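Long-range contact in putative fimbrium tip subunit Fim1C (Bacteroides ovatus, PDB 4EPS), which probably forms part of the tip of fimbriae, the filamentous surface appendages that mediate cell adhesion and biofilm formation: residues A90-Q95 with D133-N138. Sequence-based numbering, arbitrary orientation.
Sequences AYYPYQ and DLMTSN
An antiparallel beta ladder in the fimbrillin-like region joins the end of strand 87-92 to the start of strand 135-145; the touching parts run 173° apart. Tyr-92 and Met-135, present as selenomethionine, form a hydrogen-bonded pair: Tyr-92 N reaches Met-135 O and Met-135 N reaches Tyr-92 O, each at 2.8 Å. Tyr-91 and Thr-136 make the adjoining non-hydrogen-bonded pair, CA to CA 4.3 Å, with Tyr-91 CB resting on Thr-136 CG2. On the opposite face the Tyr-92 and Met-135 side chains run alongside each other in the same direction. In the conformer described, the bent end of Met-135 brings CE 3.6 Å from Tyr-92 CD1, and its selenium makes an oblique Met-aromatic contact with the ring. Asp-133 O lies at the edge of the Tyr-92 ring, in its plane, 3.4 Å from Tyr-92 CD1, while the peptide bond before Pro-93 is cis and Pro-93 CB sits over the ring centre. Beyond the segments, Tyr-92 OH is hydrogen-bonded to Asp-44 OD1, and strand 45-52 flanks 87-92 while 148-174 flanks 135-145. At the Ala-90 end, Ser-137 N donates to Ala-90 O, but a side chain supplies the return bond. Viewed down its CA-CB bond, Ser-137 OG projects into the gap flanked by the backbone N and C (chi1 85°); it accepts from Ala-90 N (2.9 Å, 165° at the hydrogen) and donates to Asn-138 O.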
loop_
_atom_site.group_PDB
_atom_site.type_symbol
_atom_site.label_atom_id
_atom_site.label_comp_id
_atom_site.label_asym_id
_atom_site.label_seq_id
_atom_site.Cartn_x
_atom_site.Cartn_y
_atom_site.Cartn_z
ATOM N N ALA A 90 -43.990 -34.758 10.697
ATOM C CA ALA A 90 -42.619 -35.242 10.889
ATOM C C ALA A 90 -41.856 -34.315 11.824
ATOM O O ALA A 90 -42.160 -33.122 11.902
ATOM C CB ALA A 90 -41.887 -35.371 9.563
ATOM N N TYR A 91 -40.863 -34.865 12.520
ATOM C CA TYR A 91 -40.005 -34.053 13.391
ATOM C C TYR A 91 -38.593 -34.578 13.343
ATOM O O TYR A 91 -38.346 -35.757 13.054
ATOM C CB TYR A 91 -40.523 -34.010 14.860
ATOM C CG TYR A 91 -40.248 -35.301 15.603
ATOM C CD1 TYR A 91 -41.000 -36.447 15.350
ATOM C CD2 TYR A 91 -39.162 -35.413 16.470
ATOM C CE1 TYR A 91 -40.718 -37.654 15.987
ATOM C CE2 TYR A 91 -38.838 -36.630 17.071
ATOM C CZ TYR A 91 -39.631 -37.744 16.840
ATOM O OH TYR A 91 -39.319 -38.953 17.407
ATOM N N TYR A 92 -37.677 -33.696 13.701
ATOM C CA TYR A 92 -36.254 -33.959 13.814
ATOM C C TYR A 92 -35.755 -33.356 15.140
ATOM O O TYR A 92 -36.131 -32.219 15.418
ATOM C CB TYR A 92 -35.520 -33.290 12.627
ATOM C CG TYR A 92 -34.015 -33.362 12.776
ATOM C CD1 TYR A 92 -33.316 -32.385 13.488
ATOM C CD2 TYR A 92 -33.297 -34.451 12.280
ATOM C CE1 TYR A 92 -31.946 -32.500 13.715
ATOM C CE2 TYR A 92 -31.920 -34.555 12.468
ATOM C CZ TYR A 92 -31.253 -33.578 13.188
ATOM O OH TYR A 92 -29.904 -33.684 13.374
ATOM N N PRO A 93 -34.781 -33.962 15.855
ATOM C CA PRO A 93 -34.208 -35.305 15.650
ATOM C C PRO A 93 -35.075 -36.366 16.302
ATOM O O PRO A 93 -35.634 -36.135 17.381
ATOM C CB PRO A 93 -32.830 -35.202 16.322
ATOM C CG PRO A 93 -33.050 -34.205 17.470
ATOM C CD PRO A 93 -34.208 -33.303 17.055
ATOM N N TYR A 94 -35.172 -37.533 15.648
ATOM C CA TYR A 94 -35.947 -38.676 16.131
ATOM C C TYR A 94 -35.614 -38.992 17.589
ATOM O O TYR A 94 -34.435 -39.015 17.956
ATOM C CB TYR A 94 -35.630 -39.908 15.254
ATOM C CG TYR A 94 -36.185 -41.208 15.796
ATOM C CD1 TYR A 94 -37.533 -41.525 15.655
ATOM C CD2 TYR A 94 -35.354 -42.138 16.416
ATOM C CE1 TYR A 94 -38.056 -42.712 16.170
ATOM C CE2 TYR A 94 -35.861 -43.340 16.915
ATOM C CZ TYR A 94 -37.212 -43.620 16.792
ATOM O OH TYR A 94 -37.716 -44.798 17.290
ATOM N N GLN A 95 -36.659 -39.243 18.390
ATOM C CA GLN A 95 -36.603 -39.632 19.809
ATOM C C GLN A 95 -37.283 -40.993 19.936
ATOM O O GLN A 95 -38.390 -41.157 19.424
ATOM C CB GLN A 95 -37.323 -38.584 20.699
ATOM C CG GLN A 95 -36.816 -37.128 20.566
ATOM C CD GLN A 95 -35.393 -36.944 21.027
ATOM O OE1 GLN A 95 -35.065 -37.125 22.203
ATOM N NE2 GLN A 95 -34.512 -36.563 20.115
ATOM N N ASP A 133 -31.314 -29.390 18.061
ATOM C CA ASP A 133 -31.955 -28.524 17.076
ATOM C C ASP A 133 -33.314 -29.087 16.671
ATOM O O ASP A 133 -33.478 -29.663 15.593
ATOM C CB ASP A 133 -31.031 -28.316 15.862
ATOM C CG ASP A 133 -31.467 -27.164 14.962
ATOM O OD1 ASP A 133 -32.431 -26.438 15.337
ATOM O OD2 ASP A 133 -30.823 -26.961 13.905
ATOM N N LEU A 134 -34.305 -28.892 17.542
ATOM C CA LEU A 134 -35.646 -29.423 17.312
ATOM C C LEU A 134 -36.345 -28.723 16.130
ATOM O O LEU A 134 -36.424 -27.491 16.070
ATOM C CB LEU A 134 -36.490 -29.291 18.602
ATOM C CG LEU A 134 -37.967 -29.714 18.489
ATOM C CD1 LEU A 134 -38.107 -31.226 18.237
ATOM C CD2 LEU A 134 -38.738 -29.357 19.774
HETATM N N MSE A 135 -36.858 -29.545 15.197
HETATM C CA MSE A 135 -37.577 -29.090 13.999
HETATM C C MSE A 135 -38.830 -29.892 13.819
HETATM O O MSE A 135 -38.799 -31.115 13.983
HETATM C CB MSE A 135 -36.718 -29.251 12.738
HETATM C CG MSE A 135 -35.497 -28.388 12.703
HETATM SE SE MSE A 135 -34.593 -28.849 11.047
HETATM C CE MSE A 135 -32.879 -29.199 11.795
ATOM N N THR A 136 -39.942 -29.236 13.475
ATOM C CA THR A 136 -41.203 -29.962 13.300
ATOM C C THR A 136 -41.961 -29.502 12.067
ATOM O O THR A 136 -41.773 -28.379 11.603
ATOM C CB THR A 136 -42.110 -29.737 14.540
ATOM O OG1 THR A 136 -42.389 -28.331 14.650
ATOM C CG2 THR A 136 -41.493 -30.281 15.852
ATOM N N SER A 137 -42.880 -30.339 11.602
ATOM C CA SER A 137 -43.792 -30.008 10.506
ATOM C C SER A 137 -45.197 -29.775 11.040
ATOM O O SER A 137 -45.538 -30.213 12.146
ATOM C CB SER A 137 -43.827 -31.144 9.474
ATOM O OG SER A 137 -44.767 -32.142 9.850
ATOM N N ASN A 138 -46.046 -29.178 10.213
ATOM C CA ASN A 138 -47.475 -29.100 10.496
ATOM C C ASN A 138 -48.115 -30.255 9.707
ATOM O O ASN A 138 -47.368 -31.071 9.163
ATOM C CB ASN A 138 -48.038 -27.722 10.155
ATOM C CG ASN A 138 -47.678 -26.708 11.212
ATOM O OD1 ASN A 138 -47.731 -26.965 12.422
ATOM N ND2 ASN A 138 -47.261 -25.553 10.786
#